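Local structure of putatuve endo-xylanase (Clostridium stercorarium, 1O8P) at residues 55-60 and 133-138; 89-94 and 102-107; 67-72 and 126-131. The protein probably binds xylan and related plant cell-wall polysaccharides, acting as a family 6 carbohydrate-binding module attached to a xylan-degrading enzyme. All blocks are in the same frame, centred on the assembly; numbering follows the deposited sequence.

Interaction 1: residues 55-60 and 133-138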
ATOM      1  N   GLY A  55       7.551  -6.873   4.281  1.00 17.48           N
ATOM      2  CA  GLY A  55       7.383  -8.300   4.022  1.00 17.41           C
ATOM      3  C   GLY A  55       7.050  -9.049   5.330  1.00 18.12           C
ATOM      4  O   GLY A  55       6.754  -8.387   6.335  1.00 17.28           O
ATOM      5  N   TYR A  56       7.149 -10.400   5.315  1.00 18.79           N
ATOM      6  CA  TYR A  56       6.690 -11.324   6.370  0.50 18.92           C
ATOM      7  C   TYR A  56       5.244 -11.000   6.690  1.00 20.01           C
ATOM      8  O   TYR A  56       4.816 -11.022   7.849  1.00 21.58           O
ATOM      9  CB  TYR A  56       7.573 -11.340   7.639  0.50 18.07           C
ATOM     10  CG  TYR A  56       8.913 -12.079   7.580  0.50 18.19           C
ATOM     11  CD1 TYR A  56       9.407 -12.643   6.389  0.50 19.87           C
ATOM     12  CD2 TYR A  56       9.709 -12.177   8.720  0.50 18.70           C
ATOM     13  CE1 TYR A  56      10.660 -13.298   6.346  0.50 20.58           C
ATOM     14  CE2 TYR A  56      10.944 -12.810   8.704  0.50 19.81           C
ATOM     15  CZ  TYR A  56      11.438 -13.379   7.518  0.50 21.48           C
ATOM     16  OH  TYR A  56      12.692 -13.997   7.516  0.50 19.27           O
ATOM     17  N   ILE A  57       4.486 -10.685   5.637  1.00 21.45           N
ATOM     18  CA  ILE A  57       3.055 -10.344   5.724  1.00 20.84           C
ATOM     19  C   ILE A  57       2.182 -11.602   5.641  1.00 20.98           C
ATOM     20  O   ILE A  57       2.514 -12.554   4.943  1.00 21.46           O
ATOM     21  CB  ILE A  57       2.685  -9.280   4.640  1.00 20.69           C
ATOM     22  CG1 ILE A  57       3.098  -7.865   5.108  1.00 21.18           C
ATOM     23  CG2 ILE A  57       1.207  -9.356   4.208  1.00 17.61           C
ATOM     24  CD1 ILE A  57       3.180  -6.868   3.973  1.00 21.12           C
ATOM     25  N   GLU A  58       1.091 -11.602   6.392  1.00 20.56           N
ATOM     26  CA  GLU A  58       0.128 -12.692   6.383  1.00 21.89           C
ATOM     27  C   GLU A  58      -1.286 -12.163   6.183  1.00 20.17           C
ATOM     28  O   GLU A  58      -1.533 -10.973   6.342  1.00 19.21           O
ATOM     29  CB  GLU A  58       0.194 -13.441   7.722  1.00 22.50           C
ATOM     30  CG  GLU A  58       1.515 -14.155   8.002  1.00 28.82           C
ATOM     31  CD  GLU A  58       1.888 -15.268   7.013  1.00 35.05           C
ATOM     32  OE1 GLU A  58       1.034 -15.785   6.239  1.00 39.76           O
ATOM     33  OE2 GLU A  58       3.079 -15.666   7.020  1.00 41.93           O
ATOM     34  N   ASN A  59      -2.219 -13.058   5.841  1.00 20.62           N
ATOM     35  CA  ASN A  59      -3.656 -12.761   5.900  1.00 19.22           C
ATOM     36  C   ASN A  59      -4.063 -12.042   7.200  1.00 19.33           C
ATOM     37  O   ASN A  59      -3.748 -12.502   8.307  1.00 20.78           O
ATOM     38  CB  ASN A  59      -4.484 -14.061   5.739  1.00 18.57           C
ATOM     39  CG  ASN A  59      -5.950 -13.787   5.662  1.00 19.13           C
ATOM     40  OD1 ASN A  59      -6.330 -12.791   5.094  1.00 17.93           O
ATOM     41  ND2 ASN A  59      -6.786 -14.643   6.251  1.00 18.16           N
ATOM     42  N   GLY A  60      -4.771 -10.924   7.054  1.00 19.60           N
ATOM     43  CA  GLY A  60      -5.244 -10.114   8.151  1.00 18.63           C
ATOM     44  C   GLY A  60      -4.295  -9.005   8.581  1.00 19.58           C
ATOM     45  O   GLY A  60      -4.693  -8.125   9.367  1.00 18.48           O
ATOM     46  N   LEU A 133      -3.731  -0.267   4.224  1.00 18.49           N
ATOM     47  CA  LEU A 133      -3.575  -1.438   3.331  1.00 17.51           C
ATOM     48  C   LEU A 133      -3.833  -2.723   4.153  1.00 18.23           C
ATOM     49  O   LEU A 133      -3.204  -2.926   5.181  1.00 18.25           O
ATOM     50  CB  LEU A 133      -2.153  -1.466   2.737  1.00 16.57           C
ATOM     51  CG  LEU A 133      -1.700  -0.177   2.033  1.00 15.36           C
ATOM     52  CD1 LEU A 133      -0.249  -0.359   1.514  1.00 15.54           C
ATOM     53  CD2 LEU A 133      -2.684   0.175   0.865  1.00 10.79           C
ATOM     54  N   VAL A 134      -4.781  -3.546   3.712  1.00 17.67           N
ATOM     55  CA  VAL A 134      -5.136  -4.762   4.391  1.00 17.12           C
ATOM     56  C   VAL A 134      -4.783  -5.894   3.447  1.00 17.63           C
ATOM     57  O   VAL A 134      -5.191  -5.897   2.291  1.00 17.73           O
ATOM     58  CB  VAL A 134      -6.648  -4.789   4.832  1.00 17.70           C
ATOM     59  CG1 VAL A 134      -6.966  -6.072   5.629  1.00 14.79           C
ATOM     60  CG2 VAL A 134      -7.016  -3.503   5.633  1.00 16.44           C
ATOM     61  N   PHE A 135      -4.000  -6.842   3.959  1.00 17.61           N
ATOM     62  CA  PHE A 135      -3.410  -7.914   3.173  1.00 18.60           C
ATOM     63  C   PHE A 135      -4.098  -9.280   3.401  1.00 18.58           C
ATOM     64  O   PHE A 135      -4.442  -9.605   4.535  1.00 17.60           O
ATOM     65  CB  PHE A 135      -1.943  -8.026   3.559  1.00 18.96           C
ATOM     66  CG  PHE A 135      -1.161  -6.769   3.316  1.00 18.89           C
ATOM     67  CD1 PHE A 135      -0.777  -6.412   2.034  1.00 21.88           C
ATOM     68  CD2 PHE A 135      -0.819  -5.952   4.368  1.00 19.06           C
ATOM     69  CE1 PHE A 135      -0.045  -5.249   1.797  1.00 21.35           C
ATOM     70  CE2 PHE A 135      -0.099  -4.779   4.163  1.00 18.97           C
ATOM     71  CZ  PHE A 135       0.289  -4.434   2.874  1.00 20.64           C
ATOM     72  N   SER A 136      -4.283 -10.058   2.326  1.00 19.24           N
ATOM     73  CA  SER A 136      -4.989 -11.353   2.396  1.00 20.49           C
ATOM     74  C   SER A 136      -4.025 -12.535   2.285  1.00 20.85           C
ATOM     75  O   SER A 136      -4.398 -13.714   2.307  1.00 21.52           O
ATOM     76  CB  SER A 136      -6.129 -11.428   1.363  1.00 20.58           C
ATOM     77  OG  SER A 136      -5.617 -11.570   0.062  1.00 20.21           O
ATOM     78  N   GLY A 137      -2.756 -12.218   2.235  1.00 20.56           N
ATOM     79  CA  GLY A 137      -1.758 -13.239   2.054  1.00 20.59           C
ATOM     80  C   GLY A 137      -0.392 -12.594   1.909  1.00 20.69           C
ATOM     81  O   GLY A 137      -0.267 -11.370   1.889  1.00 20.49           O
ATOM     82  N   PRO A 138       0.636 -13.434   1.870  1.00 21.19           N
ATOM     83  CA  PRO A 138       2.037 -12.984   1.708  1.00 20.72           C
ATOM     84  C   PRO A 138       2.272 -12.121   0.436  1.00 20.30           C
ATOM     85  O   PRO A 138       1.863 -12.498  -0.679  1.00 20.68           O
ATOM     86  CB  PRO A 138       2.830 -14.307   1.640  1.00 21.18           C
ATOM     87  CG  PRO A 138       1.884 -15.388   2.229  1.00 21.67           C
ATOM     88  CD  PRO A 138       0.502 -14.893   2.040  1.00 20.58           C
TER
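The loop that leads from strand 52-55 to strand 62-69 folds back over F135 to P138, at one end of the beta-sandwich, with I57 laid against F135. The two branches of I57 divide the work. CD1 sits over the middle of the F135 ring, 3.9 Å from its centroid and 13° off the normal, a CH-pi contact. CG2, set anti to the backbone N with CG1 anti to the carbonyl carbon (chi1 -80°), drops onto F135 CB at 3.5 Å. A beta-branched chain suits the place because it covers the ring and its stem together. The other face of the ring lies toward the backbone carbonyl carbon of L133, while the F135 side chain also packs on I89 and V141, inside the jelly-roll-like sandwich expected of a family 6 module.

The backbones also meet. G60 N donates to F135 O at 2.9 Å, and N59 CA approaches the same oxygen at 3.5 Å as a CA-H...O contact. With its phi of 91°, G60 has a backbone shape in which any CB would crowd the carbonyl oxygen of N59, and glycine avoids this. Further along, P138 CA comes within 3.3 Å of I57 O, the proline ring resting across this loop.

The solvent-facing part of the contact is more polar. N59 OD1 lies 3.3 Å from S136 CA, while S136 OG is hydrogen-bonded to the hydroxyls of T87 and T88. The bent chain of E58 brings OE1 to 4.1 Å from P138 CG, a loose touch at the surface.

Interaction 2: residues 89-94 and 102-107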
ATOM      1  N   ILE A  89      -4.554  -6.664  -1.971  1.00 16.92           N
ATOM      2  CA  ILE A  89      -4.338  -5.600  -1.004  1.00 16.32           C
ATOM      3  C   ILE A  89      -5.562  -4.716  -1.060  1.00 16.35           C
ATOM      4  O   ILE A  89      -5.877  -4.144  -2.085  1.00 16.66           O
ATOM      5  CB  ILE A  89      -3.059  -4.790  -1.368  1.00 16.27           C
ATOM      6  CG1 ILE A  89      -1.862  -5.727  -1.598  1.00 17.49           C
ATOM      7  CG2 ILE A  89      -2.807  -3.639  -0.336  1.00 14.37           C
ATOM      8  CD1 ILE A  89      -0.601  -5.093  -2.205  1.00 18.69           C
ATOM      9  N   GLN A  90      -6.275  -4.621   0.047  1.00 17.07           N
ATOM     10  CA  GLN A  90      -7.368  -3.699   0.147  1.00 17.10           C
ATOM     11  C   GLN A  90      -6.827  -2.335   0.520  1.00 17.77           C
ATOM     12  O   GLN A  90      -5.887  -2.223   1.309  1.00 17.88           O
ATOM     13  CB  GLN A  90      -8.351  -4.178   1.208  1.00 17.46           C
ATOM     14  CG  GLN A  90      -9.219  -5.335   0.699  1.00 18.02           C
ATOM     15  CD  GLN A  90     -10.252  -5.773   1.717  1.00 20.94           C
ATOM     16  OE1 GLN A  90     -10.122  -5.475   2.898  1.00 24.49           O
ATOM     17  NE2 GLN A  90     -11.284  -6.462   1.261  1.00 19.34           N
ATOM     18  N   VAL A  91      -7.445  -1.308  -0.053  1.00 18.47           N
ATOM     19  CA  VAL A  91      -7.125   0.086   0.218  1.00 18.45           C
ATOM     20  C   VAL A  91      -8.354   0.707   0.891  1.00 18.77           C
ATOM     21  O   VAL A  91      -9.411   0.810   0.276  1.00 18.86           O
ATOM     22  CB  VAL A  91      -6.690   0.870  -1.075  1.00 18.09           C
ATOM     23  CG1 VAL A  91      -6.229   2.275  -0.687  1.00 17.82           C
ATOM     24  CG2 VAL A  91      -5.565   0.126  -1.822  1.00 16.44           C
ATOM     25  N   ARG A  92      -8.208   1.078   2.162  1.00 18.85           N
ATOM     26  CA  ARG A  92      -9.331   1.503   2.996  1.00 19.96           C
ATOM     27  C   ARG A  92      -9.077   2.844   3.670  1.00 20.79           C
ATOM     28  O   ARG A  92      -7.923   3.271   3.805  1.00 19.91           O
ATOM     29  CB  ARG A  92      -9.592   0.489   4.108  1.00 19.61           C
ATOM     30  CG  ARG A  92      -9.916  -0.902   3.671  1.00 20.52           C
ATOM     31  CD  ARG A  92     -10.655  -1.576   4.724  1.00 23.63           C
ATOM     32  NE  ARG A  92     -11.262  -2.814   4.313  1.00 28.22           N
ATOM     33  CZ  ARG A  92     -12.557  -3.052   4.327  1.00 29.47           C
ATOM     34  NH1 ARG A  92     -13.423  -2.124   4.697  1.00 29.89           N
ATOM     35  NH2 ARG A  92     -12.989  -4.228   3.938  1.00 32.66           N
ATOM     36  N   LEU A  93     -10.160   3.503   4.102  1.00 22.05           N
ATOM     37  CA  LEU A  93     -10.051   4.734   4.879  1.00 23.49           C
ATOM     38  C   LEU A  93     -10.033   4.479   6.406  1.00 25.18           C
ATOM     39  O   LEU A  93     -10.844   3.711   6.920  1.00 24.42           O
ATOM     40  CB  LEU A  93     -11.220   5.637   4.569  1.00 23.95           C
ATOM     41  CG  LEU A  93     -11.304   6.224   3.165  1.00 25.76           C
ATOM     42  CD1 LEU A  93     -12.531   7.109   3.099  1.00 25.13           C
ATOM     43  CD2 LEU A  93     -10.000   6.984   2.785  1.00 22.63           C
ATOM     44  N   GLY A  94      -9.098   5.116   7.120  1.00 26.20           N
ATOM     45  CA  GLY A  94      -9.242   5.252   8.568  1.00 27.07           C
ATOM     46  C   GLY A  94      -8.747   4.040   9.325  1.00 27.59           C
ATOM     47  O   GLY A  94      -7.836   4.165  10.121  1.00 28.21           O
ATOM     48  N   GLY A 102     -10.874   0.378  -2.815  1.00 19.26           N
ATOM     49  CA  GLY A 102     -10.546  -0.475  -3.942  1.00 19.00           C
ATOM     50  C   GLY A 102      -9.696  -1.637  -3.484  1.00 18.93           C
ATOM     51  O   GLY A 102      -9.205  -1.652  -2.341  1.00 17.20           O
ATOM     52  N   THR A 103      -9.501  -2.580  -4.402  1.00 17.39           N
ATOM     53  CA  THR A 103      -8.690  -3.742  -4.137  1.00 18.43           C
ATOM     54  C   THR A 103      -7.685  -3.940  -5.253  1.00 18.17           C
ATOM     55  O   THR A 103      -8.065  -4.034  -6.426  1.00 18.87           O
ATOM     56  CB  THR A 103      -9.617  -5.005  -4.013  1.00 17.52           C
ATOM     57  OG1 THR A 103     -10.550  -4.773  -2.970  1.00 19.73           O
ATOM     58  CG2 THR A 103      -8.857  -6.218  -3.526  1.00 18.36           C
ATOM     59  N   ILE A 104      -6.417  -4.069  -4.878  1.00 19.00           N
ATOM     60  CA  ILE A 104      -5.356  -4.439  -5.819  1.00 19.19           C
ATOM     61  C   ILE A 104      -5.248  -5.972  -5.853  1.00 19.42           C
ATOM     62  O   ILE A 104      -5.000  -6.579  -4.838  1.00 18.19           O
ATOM     63  CB  ILE A 104      -3.972  -3.823  -5.382  1.00 19.39           C
ATOM     64  CG1 ILE A 104      -4.108  -2.325  -5.045  1.00 18.91           C
ATOM     65  CG2 ILE A 104      -2.946  -4.041  -6.483  1.00 17.42           C
ATOM     66  CD1 ILE A 104      -2.763  -1.645  -4.705  1.00 15.52           C
ATOM     67  N   TYR A 105      -5.390  -6.567  -7.038  1.00 19.63           N
ATOM     68  CA  TYR A 105      -5.321  -8.015  -7.221  1.00 19.51           C
ATOM     69  C   TYR A 105      -3.923  -8.313  -7.682  1.00 19.34           C
ATOM     70  O   TYR A 105      -3.559  -8.023  -8.801  1.00 19.45           O
ATOM     71  CB  TYR A 105      -6.376  -8.498  -8.257  1.00 19.84           C
ATOM     72  CG  TYR A 105      -7.761  -8.386  -7.667  1.00 18.48           C
ATOM     73  CD1 TYR A 105      -8.272  -9.393  -6.837  1.00 18.94           C
ATOM     74  CD2 TYR A 105      -8.526  -7.247  -7.874  1.00 18.20           C
ATOM     75  CE1 TYR A 105      -9.514  -9.256  -6.222  1.00 17.09           C
ATOM     76  CE2 TYR A 105      -9.764  -7.103  -7.275  1.00 18.62           C
ATOM     77  CZ  TYR A 105     -10.244  -8.104  -6.448  1.00 19.15           C
ATOM     78  OH  TYR A 105     -11.462  -7.951  -5.863  1.00 18.50           O
ATOM     79  N   VAL A 106      -3.119  -8.860  -6.790  1.00 20.35           N
ATOM     80  CA  VAL A 106      -1.727  -9.087  -7.108  1.00 20.70           C
ATOM     81  C   VAL A 106      -1.546 -10.559  -7.526  1.00 22.39           C
ATOM     82  O   VAL A 106      -1.774 -11.470  -6.713  1.00 23.68           O
ATOM     83  CB  VAL A 106      -0.808  -8.737  -5.927  1.00 20.08           C
ATOM     84  CG1 VAL A 106       0.643  -8.825  -6.391  1.00 18.34           C
ATOM     85  CG2 VAL A 106      -1.143  -7.352  -5.350  1.00 19.02           C
ATOM     86  N   GLY A 107      -1.182 -10.779  -8.794  1.00 22.52           N
ATOM     87  CA  GLY A 107      -0.759 -12.092  -9.241  1.00 23.62           C
ATOM     88  C   GLY A 107       0.694 -12.391  -8.895  1.00 23.93           C
ATOM     89  O   GLY A 107       1.501 -11.476  -8.663  1.00 24.26           O
TER
HETATM   90  O   HOH W   1     -11.584  -6.973  -1.618  1.00 27.16           O
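I89 and V106 pack on the buried side of the antiparallel hairpin formed by strands 87-93 and 100-106, where I89 CD1 meets V106 CG2 at 3.9 Å. I104 stands on the same side, its CB 4.2 Å from I89 CB and its CG1 near V91 CG2. These branched aliphatic chains fill the sandwich interior, with V81 and V77 of strand 74-82 beneath them. I89 and I104 form a hydrogen-bonded pair, closed by I89 N to I104 O (2.9 Å) and I104 N to I89 O (2.8 Å). V91 and G102 form the next such pair, but unevenly: V91 N to G102 O is a sound bond, G102 N to V91 O is weak at 3.4 Å.

The other side, carrying Q90 and T103, is polar and partly exposed. These side chains run alongside each other in the same direction, with only CG of Q90 near T103 OG1, and a water joins their ends, accepting from Q90 NE2 at 2.9 Å and bonding T103 OG1 at 2.8 Å. With chi2 at -177° the glutamine is extended, which carries its amide up to R92. R92 NE and NH2 both hydrogen-bond to Q90 OE1, at rather long distances, side-on and in the guanidinium plane but from above one face of the amide, while NH1 bonds G98 O.

Oxygen to arginine and nitrogen to water are consistent with this orientation of the amide and would hold it there, and the positive guanidinium probably polarises its carbonyl.

Interaction 3: residues 67-72 and 126-131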
ATOM      1  N   ASN A  67      -2.518  10.923   7.227  1.00 19.69           N
ATOM      2  CA  ASN A  67      -2.268  12.238   6.637  1.00 19.84           C
ATOM      3  C   ASN A  67      -1.805  12.185   5.181  1.00 19.29           C
ATOM      4  O   ASN A  67      -0.876  12.887   4.799  1.00 19.17           O
ATOM      5  CB  ASN A  67      -1.291  13.059   7.523  1.00 19.97           C
ATOM      6  CG  ASN A  67      -1.803  13.189   8.970  1.00 25.27           C
ATOM      7  OD1 ASN A  67      -1.114  12.835   9.957  1.00 30.35           O
ATOM      8  ND2 ASN A  67      -3.025  13.650   9.095  1.00 22.70           N
ATOM      9  N   ILE A  68      -2.468  11.373   4.358  1.00 17.99           N
ATOM     10  CA  ILE A  68      -2.210  11.463   2.907  1.00 17.22           C
ATOM     11  C   ILE A  68      -3.089  12.570   2.277  1.00 17.04           C
ATOM     12  O   ILE A  68      -4.310  12.590   2.453  1.00 16.02           O
ATOM     13  CB  ILE A  68      -2.420  10.098   2.214  1.00 16.56           C
ATOM     14  CG1 ILE A  68      -1.669   8.965   2.932  1.00 14.12           C
ATOM     15  CG2 ILE A  68      -2.113  10.163   0.731  1.00 17.20           C
ATOM     16  CD1 ILE A  68      -0.226   9.281   3.350  1.00 16.13           C
ATOM     17  N   ASP A  69      -2.457  13.460   1.528  1.00 16.69           N
ATOM     18  CA  ASP A  69      -3.144  14.552   0.881  1.00 16.57           C
ATOM     19  C   ASP A  69      -3.526  14.182  -0.574  1.00 16.88           C
ATOM     20  O   ASP A  69      -2.658  14.081  -1.441  1.00 15.66           O
ATOM     21  CB  ASP A  69      -2.259  15.783   0.944  1.00 17.15           C
ATOM     22  CG  ASP A  69      -2.919  16.981   0.374  1.00 18.18           C
ATOM     23  OD1 ASP A  69      -4.085  16.869  -0.044  1.00 16.86           O
ATOM     24  OD2 ASP A  69      -2.352  18.075   0.267  1.00 23.58           O
ATOM     25  N   PHE A  70      -4.829  13.928  -0.805  1.00 16.79           N
ATOM     26  CA  PHE A  70      -5.398  13.483  -2.120  1.00 16.11           C
ATOM     27  C   PHE A  70      -5.820  14.694  -2.985  1.00 16.77           C
ATOM     28  O   PHE A  70      -6.302  14.554  -4.116  1.00 17.55           O
ATOM     29  CB  PHE A  70      -6.617  12.534  -1.908  1.00 15.26           C
ATOM     30  CG  PHE A  70      -6.232  11.097  -1.503  1.00 16.81           C
ATOM     31  CD1 PHE A  70      -5.834  10.797  -0.192  1.00 13.89           C
ATOM     32  CD2 PHE A  70      -6.250  10.056  -2.438  1.00 15.76           C
ATOM     33  CE1 PHE A  70      -5.460   9.508   0.176  1.00 13.96           C
ATOM     34  CE2 PHE A  70      -5.901   8.744  -2.067  1.00 18.53           C
ATOM     35  CZ  PHE A  70      -5.491   8.476  -0.742  1.00 16.08           C
ATOM     36  N   GLY A  71      -5.690  15.896  -2.436  1.00 18.02           N
ATOM     37  CA  GLY A  71      -5.993  17.096  -3.183  1.00 18.98           C
ATOM     38  C   GLY A  71      -7.415  17.075  -3.668  1.00 19.99           C
ATOM     39  O   GLY A  71      -8.320  16.771  -2.910  1.00 19.47           O
ATOM     40  N   ASP A  72      -7.626  17.393  -4.941  1.00 22.35           N
ATOM     41  CA  ASP A  72      -8.986  17.420  -5.454  1.00 23.29           C
ATOM     42  C   ASP A  72      -9.448  16.091  -6.059  1.00 22.93           C
ATOM     43  O   ASP A  72     -10.449  16.047  -6.731  1.00 23.24           O
ATOM     44  CB  ASP A  72      -9.231  18.605  -6.386  1.00 25.31           C
ATOM     45  CG  ASP A  72      -8.268  18.649  -7.559  1.00 31.48           C
ATOM     46  OD1 ASP A  72      -7.654  17.613  -7.909  1.00 37.30           O
ATOM     47  OD2 ASP A  72      -8.054  19.705  -8.197  1.00 39.53           O
ATOM     48  N   ALA A 126     -10.685  12.505  -2.069  1.00 16.85           N
ATOM     49  CA  ALA A 126     -10.149  13.864  -2.053  1.00 17.61           C
ATOM     50  C   ALA A 126      -9.815  14.308  -0.617  1.00 17.61           C
ATOM     51  O   ALA A 126     -10.216  13.663   0.346  1.00 18.54           O
ATOM     52  CB  ALA A 126     -11.167  14.837  -2.688  1.00 17.77           C
ATOM     53  N   GLY A 127      -9.042  15.377  -0.495  1.00 18.40           N
ATOM     54  CA  GLY A 127      -8.627  15.954   0.792  1.00 18.13           C
ATOM     55  C   GLY A 127      -7.708  15.039   1.583  1.00 19.32           C
ATOM     56  O   GLY A 127      -7.128  14.103   1.040  1.00 18.45           O
ATOM     57  N   VAL A 128      -7.619  15.273   2.889  1.00 19.20           N
ATOM     58  CA  VAL A 128      -6.640  14.575   3.705  1.00 20.62           C
ATOM     59  C   VAL A 128      -7.238  13.361   4.390  1.00 21.13           C
ATOM     60  O   VAL A 128      -8.222  13.505   5.145  1.00 21.74           O
ATOM     61  CB  VAL A 128      -5.946  15.513   4.735  1.00 20.83           C
ATOM     62  CG1 VAL A 128      -4.880  14.712   5.529  1.00 20.11           C
ATOM     63  CG2 VAL A 128      -5.286  16.682   3.985  1.00 21.55           C
ATOM     64  N   LYS A 129      -6.639  12.181   4.121  1.00 20.68           N
ATOM     65  CA  LYS A 129      -7.127  10.908   4.627  1.00 20.38           C
ATOM     66  C   LYS A 129      -6.040  10.036   5.247  1.00 20.47           C
ATOM     67  O   LYS A 129      -4.869  10.085   4.866  1.00 20.49           O
ATOM     68  CB  LYS A 129      -7.814  10.067   3.525  1.00 21.02           C
ATOM     69  CG  LYS A 129      -8.992  10.704   2.768  1.00 22.66           C
ATOM     70  CD  LYS A 129     -10.202  10.973   3.635  1.00 25.64           C
ATOM     71  CE  LYS A 129     -11.472  11.222   2.782  1.00 27.13           C
ATOM     72  NZ  LYS A 129     -11.702  12.737   2.577  1.00 31.82           N
ATOM     73  N   ASP A 130      -6.459   9.200   6.191  1.00 20.10           N
ATOM     74  CA  ASP A 130      -5.661   8.088   6.656  1.00 19.61           C
ATOM     75  C   ASP A 130      -5.922   6.872   5.813  1.00 19.07           C
ATOM     76  O   ASP A 130      -7.077   6.462   5.659  1.00 19.61           O
ATOM     77  CB  ASP A 130      -5.967   7.775   8.105  1.00 19.07           C
ATOM     78  CG  ASP A 130      -5.590   8.919   9.033  1.00 19.67           C
ATOM     79  OD1 ASP A 130      -4.875   9.896   8.653  1.00 22.50           O
ATOM     80  OD2 ASP A 130      -6.026   8.934  10.173  1.00 23.13           O
ATOM     81  N   ILE A 131      -4.847   6.295   5.272  1.00 18.89           N
ATOM     82  CA  ILE A 131      -4.961   5.136   4.367  1.00 18.17           C
ATOM     83  C   ILE A 131      -4.473   3.862   5.042  1.00 18.17           C
ATOM     84  O   ILE A 131      -3.400   3.819   5.661  1.00 15.98           O
ATOM     85  CB  ILE A 131      -4.195   5.350   3.010  1.00 18.42           C
ATOM     86  CG1 ILE A 131      -4.852   6.459   2.198  1.00 17.32           C
ATOM     87  CG2 ILE A 131      -4.237   4.048   2.120  1.00 17.33           C
ATOM     88  CD1 ILE A 131      -6.286   6.085   1.641  1.00 13.86           C
TER
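The ring of F70 turns its edge to I131: CG1 lies in the ring plane, 3.6 Å from CZ, and CD1 approaches CZ obliquely at 3.5 Å. G127 O also stands at the edge, near the plane, and K129 CB comes in obliquely; outside the contact the ring meets F146 with the planes about 55° apart. F70 lies just after strand 62-69, which pairs antiparallel with strand 128-135 in the sandwich.

In that pairing I68 and K129 form a hydrogen-bonded pair, linked both ways, with D69 and V128 the non-hydrogen-bonded pair beside it. The pairing continues into the turns: F70 N reaches G127 O from above the carbonyl plane, and G127 N bonds G71 O at 2.9 Å. Both glycines have positive phi, near 60°, which suits the residue. D69 OD1 accepts from G71 N at 3.0 Å in an Asx turn, while OD2 takes V19 N.

At the other end N67 N meets D130 OD1 on its anti side, 2.9 Å away. The K129 chain, bent at chi2 (-65°) and again at chi4, carries NZ to A126 O at 2.8 Å.

The carboxylates of D69 and D130 each divide their two oxygens between separate partners; the salt bridge of D130 OD2 to K66 probably stabilises the negative charge of D130.

Overall arrangement
Strand 128-135 ties the three contacts together. Interactions 1 and 3 use its two ends, their centres 23 Å apart on opposite sides of the centre of the chain. Segment 89-94 of interaction 2, from strand 87-93 and the residue after it, runs beside it and touches both: Q90 N lies 2.8 Å from V134 O, and G94 N lies 2.8 Å from D130 O, both probable hydrogen bonds. Interaction 2 is centred 11 Å from interaction 1 and 16 Å from interaction 3. None of them supplies a ligand to the calcium, which is held by Q30, E32, S52 and D142; the side chains of I57, I89 and I68 lie about 11, 13 and 14 Å from it.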